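PDB 4M8R: hypothetical protein from Bacteroides caccae, which is of unknown function but joins an N-terminal Ig-like domain to a WD40-like, probably beta-propeller domain. Local coordinates for residues V25-I30 with L107-Q112; F46-D51 with R80-K85; D302-F307 with Y329-S334; K367-I372 with I382-S387. All coordinates share one frame; numbering follows the deposited sequence.

Overall arrangement
The four contacts fall into two pairs at opposite sides of the chain's centre. Contacts 1 and 2 belong to the Ig-like domain, with centres about 8 Å apart, and meet directly: Gly-111 O lies 2.7 Å from Arg-84 N and Gly-111 N lies 2.8 Å from Lys-85 O, both probable hydrogen bonds. Contacts 3 and 4 join strand pairs in successive four-stranded antiparallel sheets of the WD40-like domain; their centres are about 10 Å apart, and Met-330 packs on Ile-372. Between the pairs the centres are about 39 to 45 Å apart. The phosphate at contact 2 and the ethanediol at contact 4 probably come from the crystallisation liquor and identify no active site.

Contact 1: V25-I30 with L107-Q112; sequences VKPGDI and LLADGQ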
loop_
_atom_site.group_PDB
_atom_site.type_symbol
_atom_site.label_atom_id
_atom_site.label_comp_id
_atom_site.label_asym_id
_atom_site.label_seq_id
_atom_site.Cartn_x
_atom_site.Cartn_y
_atom_site.Cartn_z
ATOM N N VAL A 25 -1.082 15.699 -30.381
ATOM C CA VAL A 25 -2.140 16.637 -30.023
ATOM C C VAL A 25 -2.036 16.965 -28.539
ATOM O O VAL A 25 -1.399 16.236 -27.790
ATOM C CB VAL A 25 -3.538 16.074 -30.361
ATOM C CG1 VAL A 25 -3.668 15.852 -31.858
ATOM C CG2 VAL A 25 -3.815 14.774 -29.619
ATOM N N LYS A 26 -2.645 18.067 -28.119
ATOM C CA LYS A 26 -2.553 18.512 -26.726
ATOM C C LYS A 26 -3.865 18.293 -25.977
ATOM O O LYS A 26 -4.940 18.374 -26.564
ATOM C CB LYS A 26 -2.166 19.991 -26.665
ATOM C CG LYS A 26 -0.719 20.261 -27.058
ATOM C CD LYS A 26 -0.435 21.749 -27.226
ATOM C CE LYS A 26 -1.062 22.303 -28.499
ATOM N NZ LYS A 26 -0.419 23.574 -28.943
ATOM N N PRO A 27 -3.780 18.014 -24.668
ATOM C CA PRO A 27 -4.975 18.030 -23.845
ATOM C C PRO A 27 -5.745 19.332 -24.017
ATOM O O PRO A 27 -5.146 20.403 -23.974
ATOM C CB PRO A 27 -4.418 17.925 -22.425
ATOM C CG PRO A 27 -3.168 17.147 -22.585
ATOM C CD PRO A 27 -2.600 17.554 -23.918
ATOM N N GLY A 28 -7.057 19.234 -24.220
ATOM C CA GLY A 28 -7.897 20.405 -24.474
ATOM C C GLY A 28 -8.165 20.678 -25.950
ATOM O O GLY A 28 -9.097 21.413 -26.274
ATOM N N ASP A 29 -7.337 20.119 -26.835
ATOM C CA ASP A 29 -7.514 20.270 -28.282
ATOM C C ASP A 29 -8.755 19.548 -28.766
ATOM O O ASP A 29 -9.224 18.595 -28.133
ATOM C CB ASP A 29 -6.317 19.689 -29.061
ATOM C CG ASP A 29 -5.108 20.600 -29.070
ATOM O OD1 ASP A 29 -5.188 21.732 -28.540
ATOM O OD2 ASP A 29 -4.074 20.182 -29.645
ATOM N N ILE A 30 -9.264 20.005 -29.904
ATOM C CA ILE A 30 -10.335 19.329 -30.615
ATOM C C ILE A 30 -9.742 18.408 -31.673
ATOM O O ILE A 30 -8.951 18.845 -32.507
ATOM C CB ILE A 30 -11.249 20.342 -31.330
ATOM C CG1 ILE A 30 -11.893 21.309 -30.330
ATOM C CG2 ILE A 30 -12.321 19.621 -32.139
ATOM C CD1 ILE A 30 -12.791 20.638 -29.312
ATOM N N LEU A 107 -0.903 10.746 -30.644
ATOM C CA LEU A 107 -0.013 10.867 -29.504
ATOM C C LEU A 107 -0.485 12.077 -28.712
ATOM O O LEU A 107 -0.508 13.198 -29.229
ATOM C CB LEU A 107 1.430 11.042 -29.969
ATOM C CG LEU A 107 2.505 11.157 -28.883
ATOM C CD1 LEU A 107 2.477 9.963 -27.942
ATOM C CD2 LEU A 107 3.881 11.291 -29.520
ATOM N N LEU A 108 -0.891 11.844 -27.469
ATOM C CA LEU A 108 -1.434 12.900 -26.618
ATOM C C LEU A 108 -0.361 13.367 -25.648
ATOM O O LEU A 108 0.162 12.572 -24.870
ATOM C CB LEU A 108 -2.648 12.377 -25.842
ATOM C CG LEU A 108 -3.390 13.368 -24.942
ATOM C CD1 LEU A 108 -3.966 14.522 -25.748
ATOM C CD2 LEU A 108 -4.488 12.648 -24.186
ATOM N N ALA A 109 -0.038 14.655 -25.689
ATOM C CA ALA A 109 0.991 15.212 -24.815
ATOM C C ALA A 109 0.549 15.125 -23.361
ATOM O O ALA A 109 -0.637 15.019 -23.079
ATOM C CB ALA A 109 1.287 16.654 -25.193
ATOM N N ASP A 110 1.513 15.175 -22.446
ATOM C CA ASP A 110 1.243 15.033 -21.024
ATOM C C ASP A 110 0.170 16.020 -20.561
ATOM O O ASP A 110 0.235 17.203 -20.871
ATOM C CB ASP A 110 2.526 15.232 -20.207
ATOM C CG ASP A 110 2.316 14.980 -18.716
ATOM O OD1 ASP A 110 1.835 15.891 -18.018
ATOM O OD2 ASP A 110 2.622 13.876 -18.238
ATOM N N GLY A 111 -0.817 15.518 -19.827
ATOM C CA GLY A 111 -1.860 16.364 -19.253
ATOM C C GLY A 111 -1.946 16.270 -17.739
ATOM O O GLY A 111 -2.964 16.623 -17.150
ATOM N N GLN A 112 -0.881 15.801 -17.100
ATOM C CA GLN A 112 -0.897 15.623 -15.651
ATOM C C GLN A 112 -0.872 16.978 -14.967
ATOM O O GLN A 112 -0.130 17.865 -15.367
ATOM C CB GLN A 112 0.280 14.767 -15.186
ATOM C CG GLN A 112 0.073 13.283 -15.439
ATOM C CD GLN A 112 1.270 12.454 -15.028
ATOM O OE1 GLN A 112 1.191 11.666 -14.091
ATOM N NE2 GLN A 112 2.387 12.639 -15.715
#
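Leu-108 CD1 is the apolar centre, lying 3.9 Å from Val-25 CG2 and 3.8 Å from Pro-27 CD. Its CG stands anti to the backbone nitrogen (chi1 -177°), which brings the leucine's end close to the 25-30 segment, where it crosses the valine at about a right angle. Further out, the Pro-27 ring packs on the loop that follows strand 99-108: CD sits 4.2 Å from Ala-109 CB, and CG is 3.7 Å from Gly-111 CA. The backbone edge has the bonding of a short parallel bridge. Val-25 N donates to Leu-107 O at 2.8 Å, and Ala-109 N returns a bond to Val-25 O at 3.0 Å, with an N-H...O angle of 172°. At the outer, polar edge, a type II turn from Lys-26 to Asp-29 is braced by Lys-26 N donating to Asp-29 OD2, met from above the carboxylate plane. The chemistry thus implies that two nearly straight backbone bonds set the edge strand's register, while apolar packing carries the contact on into the turn.

Contact 2: F46-D51 with R80-K85; sequences FDFRWD and RMPYRK. With PO4 (phosphate ion), chain C.
Phe-48 reaches from strand 43-50 to the 80-85 loop, its CB pointing toward that segment and its ring meeting two different residues. With CG anti to the carbonyl carbon (chi1 -62°), the ring extends until CD2 and CE2 come under Lys-85 CG, the latter at 3.7 Å. This methylene lies 4.2 Å from the ring centroid and 28° off the normal, the geometry of a CH-pi contact over one face. At the tip, CZ meets Pro-82 CG at 3.8 Å, this time at the ring edge. The same proline also serves Phe-46, whose CE2 is 3.6 Å from Pro-82 CD. Met-81, present as selenomethionine, bends at chi2 and chi3 so that SE comes 3.8 Å from Phe-46 CZ, an oblique Met-aromatic contact. Lys-85 turns its charged end back within its own loop, where NZ donates to Tyr-83 O. Arg-49 instead grips the phosphate edge-on: NH1 donates to O3 at 2.8 Å and NH2 to O2 at 3.0 Å, both almost straight. Arg-213 of the third subunit also binds this ion. Within the Ig-like sheet, strand 43-50 runs between strands 60-72 and 88-96; Phe-46 and Phe-48 both pack on Val-90, while Met-81 touches Val-106 and Leu-108 of strand 99-108.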
loop_
_atom_site.group_PDB
_atom_site.type_symbol
_atom_site.label_atom_id
_atom_site.label_comp_id
_atom_site.label_asym_id
_atom_site.label_seq_id
_atom_site.Cartn_x
_atom_site.Cartn_y
_atom_site.Cartn_z
ATOM N N PHE A 46 -11.708 6.107 -25.817
ATOM C CA PHE A 46 -10.255 6.177 -25.867
ATOM C C PHE A 46 -9.660 4.971 -25.164
ATOM O O PHE A 46 -10.191 4.529 -24.144
ATOM C CB PHE A 46 -9.754 7.394 -25.098
ATOM C CG PHE A 46 -10.116 8.716 -25.703
ATOM C CD1 PHE A 46 -9.883 8.977 -27.045
ATOM C CD2 PHE A 46 -10.619 9.733 -24.900
ATOM C CE1 PHE A 46 -10.182 10.219 -27.583
ATOM C CE2 PHE A 46 -10.923 10.970 -25.433
ATOM C CZ PHE A 46 -10.706 11.215 -26.776
ATOM N N ASP A 47 -8.553 4.459 -25.698
ATOM C CA ASP A 47 -7.668 3.562 -24.959
ATOM C C ASP A 47 -6.289 4.221 -24.892
ATOM O O ASP A 47 -5.761 4.660 -25.908
ATOM C CB ASP A 47 -7.568 2.186 -25.636
ATOM C CG ASP A 47 -8.762 1.263 -25.313
ATOM O OD1 ASP A 47 -9.723 1.685 -24.625
ATOM O OD2 ASP A 47 -8.735 0.091 -25.752
ATOM N N PHE A 48 -5.714 4.285 -23.694
ATOM C CA PHE A 48 -4.428 4.943 -23.466
ATOM C C PHE A 48 -3.332 3.924 -23.170
ATOM O O PHE A 48 -3.561 2.951 -22.452
ATOM C CB PHE A 48 -4.527 5.903 -22.273
ATOM C CG PHE A 48 -5.510 7.026 -22.468
ATOM C CD1 PHE A 48 -6.869 6.817 -22.290
ATOM C CD2 PHE A 48 -5.073 8.297 -22.784
ATOM C CE1 PHE A 48 -7.773 7.851 -22.451
ATOM C CE2 PHE A 48 -5.969 9.333 -22.951
ATOM C CZ PHE A 48 -7.322 9.109 -22.790
ATOM N N ARG A 49 -2.142 4.168 -23.709
ATOM C CA ARG A 49 -0.948 3.388 -23.385
ATOM C C ARG A 49 0.209 4.343 -23.129
ATOM O O ARG A 49 0.490 5.195 -23.962
ATOM C CB ARG A 49 -0.592 2.465 -24.540
ATOM C CG ARG A 49 0.560 1.513 -24.239
ATOM C CD ARG A 49 1.276 1.091 -25.515
ATOM N NE ARG A 49 1.993 2.210 -26.126
ATOM C CZ ARG A 49 2.606 2.164 -27.306
ATOM N NH1 ARG A 49 2.607 1.046 -28.029
ATOM N NH2 ARG A 49 3.216 3.247 -27.770
ATOM N N TRP A 50 0.872 4.210 -21.984
ATOM C CA TRP A 50 1.975 5.108 -21.648
ATOM C C TRP A 50 3.162 4.434 -20.960
ATOM O O TRP A 50 3.024 3.390 -20.335
ATOM C CB TRP A 50 1.475 6.268 -20.787
ATOM C CG TRP A 50 1.014 5.887 -19.414
ATOM C CD1 TRP A 50 1.795 5.668 -18.325
ATOM C CD2 TRP A 50 -0.339 5.723 -18.976
ATOM N NE1 TRP A 50 1.019 5.363 -17.237
ATOM C CE2 TRP A 50 -0.295 5.393 -17.606
ATOM C CE3 TRP A 50 -1.585 5.824 -19.608
ATOM C CZ2 TRP A 50 -1.452 5.153 -16.849
ATOM C CZ3 TRP A 50 -2.739 5.583 -18.855
ATOM C CH2 TRP A 50 -2.658 5.251 -17.488
ATOM N N ASP A 51 4.325 5.067 -21.091
ATOM C CA ASP A 51 5.553 4.661 -20.408
ATOM C C ASP A 51 6.102 5.866 -19.656
ATOM O O ASP A 51 6.553 6.819 -20.285
ATOM C CB ASP A 51 6.584 4.193 -21.433
ATOM C CG ASP A 51 6.053 3.101 -22.334
ATOM O OD1 ASP A 51 5.872 1.969 -21.831
ATOM O OD2 ASP A 51 5.815 3.373 -23.534
ATOM N N ARG A 80 -13.096 16.199 -27.736
ATOM C CA ARG A 80 -12.098 16.932 -26.964
ATOM C C ARG A 80 -11.115 15.954 -26.333
ATOM O O ARG A 80 -11.525 14.935 -25.801
ATOM C CB ARG A 80 -12.769 17.786 -25.879
ATOM C CG ARG A 80 -11.861 18.878 -25.336
ATOM C CD ARG A 80 -12.601 19.859 -24.445
ATOM N NE ARG A 80 -13.538 20.705 -25.189
ATOM C CZ ARG A 80 -13.199 21.762 -25.936
ATOM N NH1 ARG A 80 -11.926 22.133 -26.071
ATOM N NH2 ARG A 80 -14.148 22.458 -26.565
HETATM N N MSE A 81 -9.825 16.260 -26.410
HETATM C CA MSE A 81 -8.796 15.417 -25.803
HETATM C C MSE A 81 -8.709 15.765 -24.337
HETATM O O MSE A 81 -8.695 16.941 -23.970
HETATM C CB MSE A 81 -7.440 15.624 -26.483
HETATM C CG MSE A 81 -7.455 15.338 -27.989
HETATM SE SE MSE A 81 -8.120 13.527 -28.393
HETATM C CE MSE A 81 -6.743 12.477 -27.470
ATOM N N PRO A 82 -8.664 14.744 -23.467
ATOM C CA PRO A 82 -8.704 14.975 -22.025
ATOM C C PRO A 82 -7.376 15.352 -21.367
ATOM O O PRO A 82 -6.298 15.034 -21.878
ATOM C CB PRO A 82 -9.159 13.623 -21.482
ATOM C CG PRO A 82 -8.616 12.637 -22.451
ATOM C CD PRO A 82 -8.708 13.304 -23.791
ATOM N N TYR A 83 -7.493 16.024 -20.224
ATOM C CA TYR A 83 -6.376 16.274 -19.320
ATOM C C TYR A 83 -6.213 15.099 -18.362
ATOM O O TYR A 83 -6.994 14.152 -18.402
ATOM C CB TYR A 83 -6.627 17.557 -18.513
ATOM C CG TYR A 83 -6.555 18.828 -19.329
ATOM C CD1 TYR A 83 -7.666 19.300 -20.017
ATOM C CD2 TYR A 83 -5.374 19.559 -19.402
ATOM C CE1 TYR A 83 -7.599 20.464 -20.770
ATOM C CE2 TYR A 83 -5.298 20.721 -20.142
ATOM C CZ TYR A 83 -6.414 21.172 -20.824
ATOM O OH TYR A 83 -6.325 22.333 -21.565
ATOM N N ARG A 84 -5.181 15.170 -17.526
ATOM C CA ARG A 84 -4.962 14.267 -16.384
ATOM C C ARG A 84 -4.418 12.879 -16.725
ATOM O O ARG A 84 -4.343 12.020 -15.850
ATOM C CB ARG A 84 -6.215 14.149 -15.497
ATOM C CG ARG A 84 -6.723 15.489 -14.991
ATOM C CD ARG A 84 -7.853 15.349 -13.988
ATOM N NE ARG A 84 -8.112 16.628 -13.326
ATOM C CZ ARG A 84 -8.815 17.634 -13.845
ATOM N NH1 ARG A 84 -9.368 17.541 -15.049
ATOM N NH2 ARG A 84 -8.960 18.757 -13.147
ATOM N N LYS A 85 -4.013 12.655 -17.969
ATOM C CA LYS A 85 -3.262 11.447 -18.294
ATOM C C LYS A 85 -1.823 11.831 -18.604
ATOM O O LYS A 85 -1.549 12.967 -18.972
ATOM C CB LYS A 85 -3.867 10.717 -19.491
ATOM C CG LYS A 85 -5.383 10.644 -19.511
ATOM C CD LYS A 85 -5.954 9.914 -18.310
ATOM C CE LYS A 85 -7.478 9.914 -18.363
ATOM N NZ LYS A 85 -8.058 11.284 -18.481
HETATM P P PO4 C . 4.116 2.332 -31.315
HETATM O O1 PO4 C . 2.833 2.903 -31.892
HETATM O O2 PO4 C . 4.757 3.332 -30.388
HETATM O O3 PO4 C . 3.810 1.081 -30.545
HETATM O O4 PO4 C . 5.047 1.961 -32.437
#

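Contact 3: D302-F307 with Y329-S334; sequences DAIIPF and YMIYYS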
loop_
_atom_site.group_PDB
_atom_site.type_symbol
_atom_site.label_atom_id
_atom_site.label_comp_id
_atom_site.label_asym_id
_atom_site.label_seq_id
_atom_site.Cartn_x
_atom_site.Cartn_y
_atom_site.Cartn_z
ATOM N N ASP A 302 -20.635 35.886 17.296
ATOM C CA ASP A 302 -20.700 36.760 16.122
ATOM C C ASP A 302 -20.138 36.116 14.859
ATOM O O ASP A 302 -20.383 36.605 13.760
ATOM C CB ASP A 302 -19.986 38.080 16.412
ATOM C CG ASP A 302 -20.662 38.867 17.515
ATOM O OD1 ASP A 302 -21.901 38.999 17.468
ATOM O OD2 ASP A 302 -19.958 39.353 18.426
ATOM N N ALA A 303 -19.374 35.038 15.022
ATOM C CA ALA A 303 -18.986 34.179 13.897
ATOM C C ALA A 303 -18.492 32.835 14.419
ATOM O O ALA A 303 -17.838 32.766 15.466
ATOM C CB ALA A 303 -17.914 34.838 13.041
ATOM N N ILE A 304 -18.837 31.768 13.703
ATOM C CA ILE A 304 -18.402 30.424 14.057
ATOM C C ILE A 304 -18.031 29.672 12.788
ATOM O O ILE A 304 -18.840 29.566 11.864
ATOM C CB ILE A 304 -19.490 29.636 14.810
ATOM C CG1 ILE A 304 -19.879 30.361 16.103
ATOM C CG2 ILE A 304 -19.001 28.227 15.137
ATOM C CD1 ILE A 304 -20.989 29.685 16.876
ATOM N N ILE A 305 -16.804 29.161 12.750
ATOM C CA ILE A 305 -16.331 28.367 11.628
ATOM C C ILE A 305 -15.749 27.060 12.162
ATOM O O ILE A 305 -14.838 27.086 12.988
ATOM C CB ILE A 305 -15.242 29.113 10.836
ATOM C CG1 ILE A 305 -15.727 30.514 10.442
ATOM C CG2 ILE A 305 -14.845 28.317 9.595
ATOM C CD1 ILE A 305 -14.646 31.387 9.833
ATOM N N PRO A 306 -16.265 25.910 11.693
ATOM C CA PRO A 306 -15.654 24.649 12.089
ATOM C C PRO A 306 -14.295 24.447 11.418
ATOM O O PRO A 306 -14.070 24.952 10.319
ATOM C CB PRO A 306 -16.647 23.588 11.584
ATOM C CG PRO A 306 -17.863 24.327 11.142
ATOM C CD PRO A 306 -17.406 25.703 10.789
ATOM N N PHE A 307 -13.405 23.712 12.074
ATOM C CA PHE A 307 -12.113 23.383 11.482
ATOM C C PHE A 307 -11.642 22.002 11.903
ATOM O O PHE A 307 -12.203 21.391 12.808
ATOM C CB PHE A 307 -11.063 24.421 11.884
ATOM C CG PHE A 307 -10.773 24.449 13.359
ATOM C CD1 PHE A 307 -9.870 23.555 13.918
ATOM C CD2 PHE A 307 -11.401 25.363 14.186
ATOM C CE1 PHE A 307 -9.604 23.576 15.276
ATOM C CE2 PHE A 307 -11.134 25.390 15.543
ATOM C CZ PHE A 307 -10.240 24.495 16.092
ATOM N N TYR A 329 -14.219 24.326 16.754
ATOM C CA TYR A 329 -14.893 25.521 16.281
ATOM C C TYR A 329 -14.032 26.751 16.560
ATOM O O TYR A 329 -13.499 26.904 17.663
ATOM C CB TYR A 329 -16.213 25.687 17.025
ATOM C CG TYR A 329 -17.350 24.799 16.559
ATOM C CD1 TYR A 329 -17.958 25.001 15.326
ATOM C CD2 TYR A 329 -17.861 23.796 17.383
ATOM C CE1 TYR A 329 -19.017 24.214 14.908
ATOM C CE2 TYR A 329 -18.922 23.004 16.974
ATOM C CZ TYR A 329 -19.497 23.218 15.736
ATOM O OH TYR A 329 -20.558 22.441 15.323
HETATM N N MSE A 330 -13.890 27.613 15.554
HETATM C CA MSE A 330 -13.357 28.957 15.757
HETATM C C MSE A 330 -14.537 29.785 16.181
HETATM O O MSE A 330 -15.523 29.867 15.453
HETATM C CB MSE A 330 -12.751 29.529 14.477
HETATM C CG MSE A 330 -11.962 30.822 14.710
HETATM SE SE MSE A 330 -13.112 32.401 15.045
HETATM C CE MSE A 330 -14.286 32.369 13.456
ATOM N N ILE A 331 -14.455 30.405 17.358
ATOM C CA ILE A 331 -15.554 31.208 17.889
ATOM C C ILE A 331 -15.115 32.663 18.040
ATOM O O ILE A 331 -14.128 32.944 18.720
ATOM C CB ILE A 331 -16.035 30.649 19.245
ATOM C CG1 ILE A 331 -16.682 29.279 19.025
ATOM C CG2 ILE A 331 -17.031 31.597 19.904
ATOM C CD1 ILE A 331 -16.833 28.462 20.286
ATOM N N TYR A 332 -15.860 33.576 17.413
ATOM C CA TYR A 332 -15.509 34.998 17.393
ATOM C C TYR A 332 -16.573 35.869 18.052
ATOM O O TYR A 332 -17.757 35.737 17.756
ATOM C CB TYR A 332 -15.288 35.470 15.951
ATOM C CG TYR A 332 -15.187 36.977 15.805
ATOM C CD1 TYR A 332 -13.996 37.642 16.072
ATOM C CD2 TYR A 332 -16.285 37.732 15.404
ATOM C CE1 TYR A 332 -13.898 39.017 15.944
ATOM C CE2 TYR A 332 -16.199 39.108 15.273
ATOM C CZ TYR A 332 -15.005 39.748 15.545
ATOM O OH TYR A 332 -14.923 41.118 15.418
ATOM N N TYR A 333 -16.133 36.762 18.937
ATOM C CA TYR A 333 -16.995 37.780 19.535
ATOM C C TYR A 333 -16.421 39.155 19.199
ATOM O O TYR A 333 -15.211 39.363 19.306
ATOM C CB TYR A 333 -17.061 37.616 21.056
ATOM C CG TYR A 333 -17.748 36.346 21.527
ATOM C CD1 TYR A 333 -19.136 36.272 21.616
ATOM C CD2 TYR A 333 -17.006 35.223 21.899
ATOM C CE1 TYR A 333 -19.767 35.116 22.053
ATOM C CE2 TYR A 333 -17.627 34.063 22.339
ATOM C CZ TYR A 333 -19.007 34.012 22.415
ATOM O OH TYR A 333 -19.631 32.860 22.853
ATOM N N SER A 334 -17.285 40.091 18.808
ATOM C CA SER A 334 -16.839 41.435 18.427
ATOM C C SER A 334 -16.456 42.311 19.627
ATOM O O SER A 334 -15.714 43.276 19.469
ATOM C CB SER A 334 -17.905 42.152 17.587
ATOM O OG SER A 334 -18.501 41.275 16.654
#
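Tyr-332 O accepts two backbone bonds, from Asp-302 N at 2.9 Å and from Ala-303 N at 3.3 Å. Two residues facing one define a classic beta bulge at this end of the antiparallel pair. Asp-302 OD2 takes Ser-334 N at 2.8 Å through its anti lone pair, nearly straight at 170°, with a weak bond from Ser-334 OG beside it. Its other oxygen, OD1, forms a salt bridge to Lys-281. Without this carboxylate, as with an alanine here, Ser-334 N is likely to lose its acceptor and Lys-281 its charged mate. Beyond the bulge, Ile-305 and Met-330 exchange backbone bonds, Met-330 N to Ile-305 O at 2.8 Å, and bends at chi2 and chi3 fold Met-330 CE alongside Ile-305 CD1 at 3.8 Å. On the other face, Ile-304 CG2 and Pro-306 CG approach the Tyr-329 ring obliquely, while Tyr-329 OH bonds to Leu-273 O. The chemistry implies that backbone bonds set the pairing, the Asp-302 carboxylate adds a side-chain anchor at the bulged end, and apolar groups pack on each face.

Contact 4: K367-I372 with I382-S387; sequences KKVVSI and ITVLFS. With EDO (1,2-ethanediol), chain H.
Val-369 supplies much of the apolar packing: CG1 meets Val-384 CG1 at 3.6 Å, while CG2 touches that same methyl and also reaches Phe-386 CE1 at 3.4 Å. The first torsion (chi1 175°) puts CG2 beside the backbone nitrogen and sends it obliquely to the phenyl ring, one face of which is covered toward its rim by Val-384 CG1. A glycine in place of Val-369 would probably open a gap beside Val-384 and let the Phe-386 ring shift. Elsewhere, Val-370 CG2 approaches Leu-385 CD2 at 3.8 Å. Backbone hydrogen bonds form the second group. Val-370 N donates to Leu-385 O at 2.9 Å and 176°, while Lys-368 and Ser-387 exchange a pair, the longer from Lys-368 N to Ser-387 O at 3.3 Å. Among the CA-H...O contacts, Ile-372 CA lies 3.3 Å from Thr-383 O. The ethanediol adds a weak bond from O1 to Ile-372 O. Strands 368-373 and 381-387 make a beta hairpin in a four-stranded sheet, continued by strand 394-399. Val-369 and Ile-372 pack on Ile-305 and Met-330 of the preceding sheet, and Phe-386 meets Trp-405 of strand 404-407 edge-to-face.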
loop_
_atom_site.group_PDB
_atom_site.type_symbol
_atom_site.label_atom_id
_atom_site.label_comp_id
_atom_site.label_asym_id
_atom_site.label_seq_id
_atom_site.Cartn_x
_atom_site.Cartn_y
_atom_site.Cartn_z
ATOM N N LYS A 367 -8.900 40.595 16.370
ATOM C CA LYS A 367 -8.740 40.041 15.017
ATOM C C LYS A 367 -9.895 39.101 14.715
ATOM O O LYS A 367 -10.258 38.275 15.551
ATOM C CB LYS A 367 -7.408 39.302 14.868
ATOM C CG LYS A 367 -6.207 40.223 14.996
ATOM C CD LYS A 367 -4.914 39.594 14.511
ATOM C CE LYS A 367 -3.751 40.546 14.762
ATOM N NZ LYS A 367 -2.475 40.080 14.156
ATOM N N LYS A 368 -10.471 39.238 13.524
ATOM C CA LYS A 368 -11.615 38.431 13.110
ATOM C C LYS A 368 -11.227 37.440 12.014
ATOM O O LYS A 368 -10.796 37.839 10.930
ATOM C CB LYS A 368 -12.746 39.334 12.610
ATOM C CG LYS A 368 -14.040 38.587 12.317
ATOM C CD LYS A 368 -15.149 39.517 11.854
ATOM C CE LYS A 368 -16.393 38.729 11.479
ATOM N NZ LYS A 368 -17.406 39.569 10.790
ATOM N N VAL A 369 -11.387 36.149 12.302
ATOM C CA VAL A 369 -11.123 35.096 11.325
ATOM C C VAL A 369 -12.275 35.041 10.334
ATOM O O VAL A 369 -13.425 34.943 10.745
ATOM C CB VAL A 369 -10.997 33.714 11.996
ATOM C CG1 VAL A 369 -10.843 32.616 10.947
ATOM C CG2 VAL A 369 -9.825 33.684 12.965
ATOM N N VAL A 370 -11.964 35.103 9.042
ATOM C CA VAL A 370 -12.989 35.047 7.984
ATOM C C VAL A 370 -12.875 33.835 7.057
ATOM O O VAL A 370 -13.795 33.559 6.285
ATOM C CB VAL A 370 -12.996 36.325 7.118
ATOM C CG1 VAL A 370 -13.549 37.495 7.918
ATOM C CG2 VAL A 370 -11.604 36.628 6.572
ATOM N N SER A 371 -11.753 33.125 7.123
ATOM C CA SER A 371 -11.588 31.893 6.378
ATOM C C SER A 371 -10.579 30.993 7.076
ATOM O O SER A 371 -9.617 31.477 7.677
ATOM C CB SER A 371 -11.120 32.192 4.955
ATOM O OG SER A 371 -11.305 31.072 4.108
ATOM N N ILE A 372 -10.826 29.685 7.010
ATOM C CA ILE A 372 -9.887 28.672 7.488
ATOM C C ILE A 372 -9.775 27.590 6.421
ATOM O O ILE A 372 -10.774 27.195 5.825
ATOM C CB ILE A 372 -10.356 28.022 8.811
ATOM C CG1 ILE A 372 -10.649 29.089 9.867
ATOM C CG2 ILE A 372 -9.305 27.046 9.331
ATOM C CD1 ILE A 372 -11.076 28.528 11.205
ATOM N N ILE A 382 -3.323 24.594 10.382
ATOM C CA ILE A 382 -4.416 25.238 9.673
ATOM C C ILE A 382 -3.914 26.563 9.133
ATOM O O ILE A 382 -2.954 27.135 9.656
ATOM C CB ILE A 382 -5.645 25.483 10.569
ATOM C CG1 ILE A 382 -5.280 26.302 11.811
ATOM C CG2 ILE A 382 -6.265 24.155 10.976
ATOM C CD1 ILE A 382 -6.485 26.739 12.620
ATOM N N THR A 383 -4.558 27.037 8.077
ATOM C CA THR A 383 -4.231 28.319 7.494
ATOM C C THR A 383 -5.430 29.216 7.667
ATOM O O THR A 383 -6.552 28.831 7.348
ATOM C CB THR A 383 -3.885 28.171 6.014
ATOM O OG1 THR A 383 -2.765 27.283 5.890
ATOM C CG2 THR A 383 -3.542 29.522 5.404
ATOM N N VAL A 384 -5.182 30.419 8.174
ATOM C CA VAL A 384 -6.243 31.302 8.625
ATOM C C VAL A 384 -6.112 32.678 7.990
ATOM O O VAL A 384 -5.004 33.177 7.803
ATOM C CB VAL A 384 -6.204 31.433 10.158
ATOM C CG1 VAL A 384 -7.235 32.436 10.647
ATOM C CG2 VAL A 384 -6.434 30.074 10.802
ATOM N N LEU A 385 -7.257 33.276 7.666
ATOM C CA LEU A 385 -7.317 34.612 7.101
ATOM C C LEU A 385 -8.012 35.550 8.091
ATOM O O LEU A 385 -9.179 35.343 8.420
ATOM C CB LEU A 385 -8.077 34.578 5.774
ATOM C CG LEU A 385 -8.088 35.862 4.941
ATOM C CD1 LEU A 385 -6.711 36.176 4.374
ATOM C CD2 LEU A 385 -9.101 35.733 3.819
ATOM N N PHE A 386 -7.290 36.575 8.555
ATOM C CA PHE A 386 -7.813 37.568 9.507
ATOM C C PHE A 386 -8.079 38.898 8.836
ATOM O O PHE A 386 -7.522 39.186 7.782
ATOM C CB PHE A 386 -6.800 37.867 10.610
ATOM C CG PHE A 386 -6.285 36.656 11.306
ATOM C CD1 PHE A 386 -7.072 35.993 12.234
ATOM C CD2 PHE A 386 -5.007 36.185 11.042
ATOM C CE1 PHE A 386 -6.595 34.867 12.881
ATOM C CE2 PHE A 386 -4.523 35.061 11.685
ATOM C CZ PHE A 386 -5.321 34.399 12.607
ATOM N N SER A 387 -8.902 39.717 9.482
ATOM C CA SER A 387 -9.010 41.136 9.156
ATOM C C SER A 387 -8.839 41.953 10.432
ATOM O O SER A 387 -9.081 41.448 11.531
ATOM C CB SER A 387 -10.359 41.444 8.512
ATOM O OG SER A 387 -11.425 40.991 9.321
HETATM C C1 EDO H . -12.225 24.147 7.822
HETATM O O1 EDO H . -12.738 24.561 6.553
HETATM C C2 EDO H . -10.882 23.467 7.598
HETATM O O2 EDO H . -10.254 23.124 8.841
#